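Local structure of group 3 allergen SMIPP-S Yv6023A04 (Sarcoptes scabiei type hominis, 3H7O) at residues A42-Q56 against K68-Y81. The protein belongs to the trypsin-like S1 peptidase family but is a scabies mite paralogue known as an inactivated protease, so it probably does not cleave proteins. The protein carries 3 engineered substitutions. Sequence-based numbering, arbitrary orientation.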
loop_
_atom_site.group_PDB
_atom_site.type_symbol
_atom_site.label_atom_id
_atom_site.label_comp_id
_atom_site.label_asym_id
_atom_site.label_seq_id
_atom_site.Cartn_x
_atom_site.Cartn_y
_atom_site.Cartn_z
ATOM N N ALA A 42 3.851 -0.785 -7.361
ATOM C CA ALA A 42 4.340 -1.463 -8.561
ATOM C C ALA A 42 5.633 -2.260 -8.352
ATOM O O ALA A 42 5.800 -3.328 -8.949
ATOM C CB ALA A 42 4.496 -0.478 -9.713
ATOM N N HIS A 43 6.544 -1.764 -7.514
ATOM C CA HIS A 43 7.857 -2.414 -7.411
ATOM C C HIS A 43 7.809 -3.834 -6.825
ATOM O O HIS A 43 8.693 -4.645 -7.089
ATOM C CB HIS A 43 8.920 -1.519 -6.742
ATOM C CG HIS A 43 8.761 -1.349 -5.264
ATOM N ND1 HIS A 43 9.156 -2.309 -4.356
ATOM C CD2 HIS A 43 8.297 -0.309 -4.532
ATOM C CE1 HIS A 43 8.923 -1.874 -3.131
ATOM N NE2 HIS A 43 8.405 -0.662 -3.209
ATOM N N CYS A 44 6.753 -4.121 -6.065
ATOM C CA CYS A 44 6.518 -5.446 -5.490
ATOM C C CYS A 44 6.081 -6.486 -6.529
ATOM O O CYS A 44 6.354 -7.681 -6.370
ATOM C CB CYS A 44 5.452 -5.364 -4.389
ATOM S SG CYS A 44 5.773 -4.166 -3.059
ATOM N N VAL A 45 5.411 -6.036 -7.591
ATOM C CA VAL A 45 4.701 -6.951 -8.493
ATOM C C VAL A 45 5.020 -6.827 -9.990
ATOM O O VAL A 45 4.672 -7.719 -10.766
ATOM C CB VAL A 45 3.149 -6.864 -8.294
ATOM C CG1 VAL A 45 2.759 -7.254 -6.871
ATOM C CG2 VAL A 45 2.617 -5.465 -8.641
ATOM N N PHE A 46 5.683 -5.743 -10.391
ATOM C CA PHE A 46 5.862 -5.431 -11.818
ATOM C C PHE A 46 6.514 -6.547 -12.638
ATOM O O PHE A 46 6.209 -6.704 -13.819
ATOM C CB PHE A 46 6.610 -4.104 -12.010
ATOM C CG PHE A 46 8.101 -4.212 -11.871
ATOM C CD1 PHE A 46 8.918 -4.212 -12.998
ATOM C CD2 PHE A 46 8.692 -4.303 -10.611
ATOM C CE1 PHE A 46 10.302 -4.309 -12.877
ATOM C CE2 PHE A 46 10.073 -4.402 -10.477
ATOM C CZ PHE A 46 10.880 -4.406 -11.610
ATOM N N ASP A 47 7.400 -7.313 -12.004
ATOM C CA ASP A 47 8.145 -8.380 -12.677
ATOM C C ASP A 47 7.774 -9.777 -12.168
ATOM O O ASP A 47 8.516 -10.738 -12.379
ATOM C CB ASP A 47 9.652 -8.149 -12.510
ATOM C CG ASP A 47 10.080 -8.077 -11.041
ATOM O OD1 ASP A 47 9.209 -8.125 -10.140
ATOM O OD2 ASP A 47 11.298 -7.966 -10.787
ATOM N N GLN A 48 6.631 -9.881 -11.497
ATOM C CA GLN A 48 6.180 -11.152 -10.928
ATOM C C GLN A 48 5.027 -11.725 -11.733
ATOM O O GLN A 48 4.075 -11.015 -12.046
ATOM C CB GLN A 48 5.754 -10.962 -9.468
ATOM C CG GLN A 48 6.866 -10.432 -8.553
ATOM C CD GLN A 48 8.095 -11.315 -8.568
ATOM O OE1 GLN A 48 8.015 -12.520 -8.315
ATOM N NE2 GLN A 48 9.244 -10.721 -8.871
ATOM N N LYS A 49 5.116 -13.010 -12.068
ATOM C CA LYS A 49 4.058 -13.690 -12.804
ATOM C C LYS A 49 2.775 -13.679 -11.969
ATOM O O LYS A 49 2.788 -14.125 -10.817
ATOM C CB LYS A 49 4.470 -15.124 -13.134
ATOM C CG LYS A 49 3.863 -15.672 -14.412
ATOM C CD LYS A 49 4.690 -15.281 -15.627
ATOM N N PRO A 50 1.668 -13.167 -12.544
ATOM C CA PRO A 50 0.416 -12.960 -11.793
ATOM C C PRO A 50 -0.049 -14.212 -11.045
ATOM O O PRO A 50 -0.518 -14.117 -9.907
ATOM C CB PRO A 50 -0.592 -12.582 -12.888
ATOM C CG PRO A 50 0.240 -11.997 -13.974
ATOM C CD PRO A 50 1.522 -12.784 -13.963
ATOM N N GLU A 51 0.120 -15.370 -11.675
ATOM C CA GLU A 51 -0.326 -16.652 -11.126
ATOM C C GLU A 51 0.441 -17.083 -9.867
ATOM O O GLU A 51 0.059 -18.047 -9.206
ATOM C CB GLU A 51 -0.258 -17.745 -12.205
ATOM C CG GLU A 51 -1.273 -17.586 -13.352
ATOM C CD GLU A 51 -0.958 -16.434 -14.312
ATOM O OE1 GLU A 51 0.227 -16.049 -14.453
ATOM O OE2 GLU A 51 -1.909 -15.915 -14.936
ATOM N N THR A 52 1.517 -16.370 -9.542
ATOM C CA THR A 52 2.282 -16.648 -8.326
ATOM C C THR A 52 1.829 -15.793 -7.143
ATOM O O THR A 52 2.165 -16.090 -5.997
ATOM C CB THR A 52 3.807 -16.445 -8.526
ATOM O OG1 THR A 52 4.099 -15.050 -8.695
ATOM C CG2 THR A 52 4.303 -17.227 -9.718
ATOM N N ILE A 53 1.062 -14.743 -7.424
ATOM C CA ILE A 53 0.695 -13.754 -6.406
ATOM C C ILE A 53 -0.500 -14.207 -5.567
ATOM O O ILE A 53 -1.443 -14.794 -6.091
ATOM C CB ILE A 53 0.425 -12.363 -7.045
ATOM C CG1 ILE A 53 1.610 -11.943 -7.928
ATOM C CG2 ILE A 53 0.123 -11.304 -5.964
ATOM C CD1 ILE A 53 1.341 -10.742 -8.847
ATOM N N VAL A 54 -0.438 -13.946 -4.258
ATOM C CA VAL A 54 -1.538 -14.259 -3.338
ATOM C C VAL A 54 -1.967 -13.014 -2.563
ATOM O O VAL A 54 -1.127 -12.258 -2.057
ATOM C CB VAL A 54 -1.168 -15.409 -2.341
ATOM C CG1 VAL A 54 -2.327 -15.729 -1.412
ATOM C CG2 VAL A 54 -0.754 -16.664 -3.093
ATOM N N ILE A 55 -3.278 -12.809 -2.477
ATOM C CA ILE A 55 -3.842 -11.734 -1.669
ATOM C C ILE A 55 -4.355 -12.307 -0.354
ATOM O O ILE A 55 -5.274 -13.127 -0.352
ATOM C CB ILE A 55 -5.023 -11.011 -2.387
ATOM C CG1 ILE A 55 -4.614 -10.490 -3.772
ATOM C CG2 ILE A 55 -5.620 -9.898 -1.492
ATOM C CD1 ILE A 55 -3.482 -9.479 -3.769
ATOM N N GLN A 56 -3.759 -11.870 0.753
ATOM C CA GLN A 56 -4.221 -12.242 2.084
ATOM C C GLN A 56 -5.036 -11.089 2.663
ATOM O O GLN A 56 -4.573 -9.941 2.707
ATOM C CB GLN A 56 -3.045 -12.600 3.004
ATOM C CG GLN A 56 -3.471 -13.103 4.397
ATOM C CD GLN A 56 -2.330 -13.707 5.212
ATOM O OE1 GLN A 56 -1.175 -13.733 4.782
ATOM N NE2 GLN A 56 -2.660 -14.202 6.401
ATOM N N LYS A 68 -8.318 -14.700 5.230
ATOM C CA LYS A 68 -8.534 -15.406 3.966
ATOM C C LYS A 68 -7.388 -15.161 2.989
ATOM O O LYS A 68 -6.651 -14.180 3.123
ATOM C CB LYS A 68 -9.845 -14.949 3.325
ATOM C CG LYS A 68 -11.088 -15.366 4.077
ATOM C CD LYS A 68 -12.321 -14.767 3.427
ATOM C CE LYS A 68 -13.561 -15.549 3.811
ATOM N NZ LYS A 68 -13.911 -15.344 5.241
ATOM N N SER A 69 -7.254 -16.045 2.003
ATOM C CA SER A 69 -6.261 -15.877 0.949
ATOM C C SER A 69 -6.824 -16.192 -0.433
ATOM O O SER A 69 -7.446 -17.239 -0.644
ATOM C CB SER A 69 -5.021 -16.724 1.230
ATOM O OG SER A 69 -4.346 -16.248 2.383
ATOM N N ASP A 70 -6.601 -15.271 -1.366
ATOM C CA ASP A 70 -7.060 -15.419 -2.740
ATOM C C ASP A 70 -5.848 -15.590 -3.655
ATOM O O ASP A 70 -5.143 -14.617 -3.931
ATOM C CB ASP A 70 -7.866 -14.183 -3.154
ATOM C CG ASP A 70 -8.643 -14.387 -4.443
ATOM O OD1 ASP A 70 -8.223 -15.207 -5.290
ATOM O OD2 ASP A 70 -9.676 -13.703 -4.616
ATOM N N PRO A 71 -5.596 -16.830 -4.118
ATOM C CA PRO A 71 -4.463 -17.139 -4.998
ATOM C C PRO A 71 -4.816 -17.089 -6.488
ATOM O O PRO A 71 -4.257 -17.855 -7.279
ATOM C CB PRO A 71 -4.134 -18.575 -4.609
ATOM C CG PRO A 71 -5.484 -19.163 -4.327
ATOM C CD PRO A 71 -6.283 -18.058 -3.673
ATOM N N TYR A 72 -5.740 -16.213 -6.864
ATOM C CA TYR A 72 -6.213 -16.163 -8.244
ATOM C C TYR A 72 -5.963 -14.804 -8.896
ATOM O O TYR A 72 -6.866 -14.227 -9.504
ATOM C CB TYR A 72 -7.705 -16.505 -8.324
ATOM C CG TYR A 72 -8.075 -17.935 -7.991
ATOM C CD1 TYR A 72 -8.081 -18.924 -8.978
ATOM C CD2 TYR A 72 -8.459 -18.290 -6.700
ATOM C CE1 TYR A 72 -8.448 -20.238 -8.679
ATOM C CE2 TYR A 72 -8.829 -19.599 -6.391
ATOM C CZ TYR A 72 -8.816 -20.565 -7.384
ATOM O OH TYR A 72 -9.177 -21.853 -7.078
ATOM N N VAL A 73 -4.743 -14.293 -8.770
ATOM C CA VAL A 73 -4.371 -13.075 -9.483
ATOM C C VAL A 73 -4.112 -13.426 -10.955
ATOM O O VAL A 73 -3.279 -14.282 -11.259
ATOM C CB VAL A 73 -3.147 -12.369 -8.842
ATOM C CG1 VAL A 73 -2.758 -11.130 -9.647
ATOM C CG2 VAL A 73 -3.441 -11.993 -7.389
ATOM N N SER A 74 -4.832 -12.758 -11.856
ATOM C CA SER A 74 -4.769 -13.051 -13.289
ATOM C C SER A 74 -3.980 -12.025 -14.107
ATOM O O SER A 74 -3.447 -12.354 -15.166
ATOM C CB SER A 74 -6.183 -13.189 -13.863
ATOM O OG SER A 74 -6.938 -12.011 -13.630
ATOM N N HIS A 75 -3.917 -10.785 -13.627
ATOM C CA HIS A 75 -3.231 -9.715 -14.356
ATOM C C HIS A 75 -2.697 -8.635 -13.421
ATOM O O HIS A 75 -3.270 -8.384 -12.360
ATOM C CB HIS A 75 -4.165 -9.084 -15.396
ATOM C CG HIS A 75 -3.454 -8.286 -16.447
ATOM N ND1 HIS A 75 -2.919 -8.859 -17.582
ATOM C CD2 HIS A 75 -3.198 -6.959 -16.541
ATOM C CE1 HIS A 75 -2.360 -7.921 -18.326
ATOM N NE2 HIS A 75 -2.515 -6.759 -17.718
ATOM N N VAL A 76 -1.596 -8.012 -13.837
ATOM C CA VAL A 76 -0.994 -6.882 -13.139
ATOM C C VAL A 76 -1.035 -5.679 -14.081
ATOM O O VAL A 76 -0.472 -5.726 -15.179
ATOM C CB VAL A 76 0.474 -7.182 -12.724
ATOM C CG1 VAL A 76 1.123 -5.957 -12.085
ATOM C CG2 VAL A 76 0.537 -8.373 -11.778
ATOM N N TYR A 77 -1.717 -4.616 -13.659
ATOM C CA TYR A 77 -1.810 -3.391 -14.458
ATOM C C TYR A 77 -0.851 -2.340 -13.931
ATOM O O TYR A 77 -0.901 -1.985 -12.753
ATOM C CB TYR A 77 -3.235 -2.827 -14.453
ATOM C CG TYR A 77 -4.254 -3.685 -15.166
ATOM C CD1 TYR A 77 -4.437 -3.586 -16.548
ATOM C CD2 TYR A 77 -5.043 -4.590 -14.459
ATOM C CE1 TYR A 77 -5.381 -4.375 -17.210
ATOM C CE2 TYR A 77 -5.984 -5.383 -15.108
ATOM C CZ TYR A 77 -6.148 -5.272 -16.480
ATOM O OH TYR A 77 -7.083 -6.058 -17.115
ATOM N N LEU A 78 0.002 -1.837 -14.817
ATOM C CA LEU A 78 0.972 -0.795 -14.480
ATOM C C LEU A 78 0.671 0.490 -15.254
ATOM O O LEU A 78 0.019 0.457 -16.302
ATOM C CB LEU A 78 2.400 -1.273 -14.783
ATOM C CG LEU A 78 2.879 -2.596 -14.163
ATOM C CD1 LEU A 78 4.193 -3.043 -14.792
ATOM C CD2 LEU A 78 3.011 -2.505 -12.643
ATOM N N SER A 79 1.135 1.621 -14.724
ATOM C CA SER A 79 0.971 2.911 -15.390
ATOM C C SER A 79 2.327 3.588 -15.577
ATOM O O SER A 79 2.703 4.471 -14.801
ATOM C CB SER A 79 0.014 3.815 -14.603
ATOM O OG SER A 79 -0.180 5.053 -15.270
ATOM N N PHE A 80 3.052 3.154 -16.607
ATOM C CA PHE A 80 4.378 3.689 -16.934
ATOM C C PHE A 80 5.338 3.611 -15.744
ATOM O O PHE A 80 6.035 4.582 -15.433
ATOM C CB PHE A 80 4.285 5.139 -17.452
ATOM C CG PHE A 80 3.383 5.312 -18.648
ATOM C CD1 PHE A 80 3.907 5.298 -19.939
ATOM C CD2 PHE A 80 2.010 5.514 -18.483
ATOM C CE1 PHE A 80 3.078 5.467 -21.052
ATOM C CE2 PHE A 80 1.172 5.684 -19.586
ATOM C CZ PHE A 80 1.707 5.659 -20.875
ATOM N N TYR A 81 5.365 2.457 -15.076
ATOM C CA TYR A 81 6.281 2.252 -13.957
ATOM C C TYR A 81 7.729 2.319 -14.425
ATOM O O TYR A 81 8.099 1.693 -15.416
ATOM C CB TYR A 81 6.020 0.922 -13.239
ATOM C CG TYR A 81 7.053 0.620 -12.176
ATOM C CD1 TYR A 81 7.173 1.430 -11.046
ATOM C CD2 TYR A 81 7.924 -0.460 -12.306
ATOM C CE1 TYR A 81 8.123 1.167 -10.071
ATOM C CE2 TYR A 81 8.880 -0.730 -11.333
ATOM C CZ TYR A 81 8.967 0.089 -10.220
ATOM O OH TYR A 81 9.906 -0.163 -9.251
HETATM O O HOH W 1 -2.274 -15.683 -8.314
HETATM O O HOH W 2 -1.708 -16.398 2.779
#
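Tyr81 lays its ring against Ala42 of the short, weakly bonded helix 42-45 and Phe46 of the turn that follows. The methyl of Ala42 sits over one ring face in a CH-pi contact, CB 3.9 Å from the centroid. Carbon CE2 of Tyr81 hangs over the centre of the Phe46 ring, with Asp47 CG above the rim of the opposite face; the two aromatic planes stand oblique at 53°. With chi1 of 174°, the Tyr81 ring extends away from its own backbone N and reaches Ala42 and Phe46. Leu78 fills in beside them, CD1 touching Phe46 CB at 3.8 Å and CD2 facing Ala42.

Further back along the strand, Val76 divides its branches: CG1 meets Val45 CG2, CG2 meets Ile53 CD1. Val73, buried, packs CG2 against CB of Ile53 (3.9 Å) and crosses Ile55 CG1 at about a right angle; Ile55 also meets Val15 and Val17 of strand 14-19 and Leu93 of strand 91-95. Here a water joins the two segments: it accepts from Val73 N and donates to Pro50 O at 2.8 Å.

Beyond it strands 54-57 and 68-78 join as an antiparallel hairpin of the six-stranded barrel. Ile55 N donates to Asp70 O (3.0 Å, nearly straight at 178°), and Asp70 N returns to Ile55 O at 2.7 Å. The solvent side is looser: Val54 brushes the exposed Pro71, CG2 to CB 4.2 Å, and Ser69 OG holds a water that bonds only weakly to Gln56 OE1, itself bound by Arg18.

Apolar branches therefore hold the helix and turn against the long strand and the loop that follows it, while directional backbone bonds fix the hairpin register and a water joins Pro50 O to Val73 N where the strand pairing has ended.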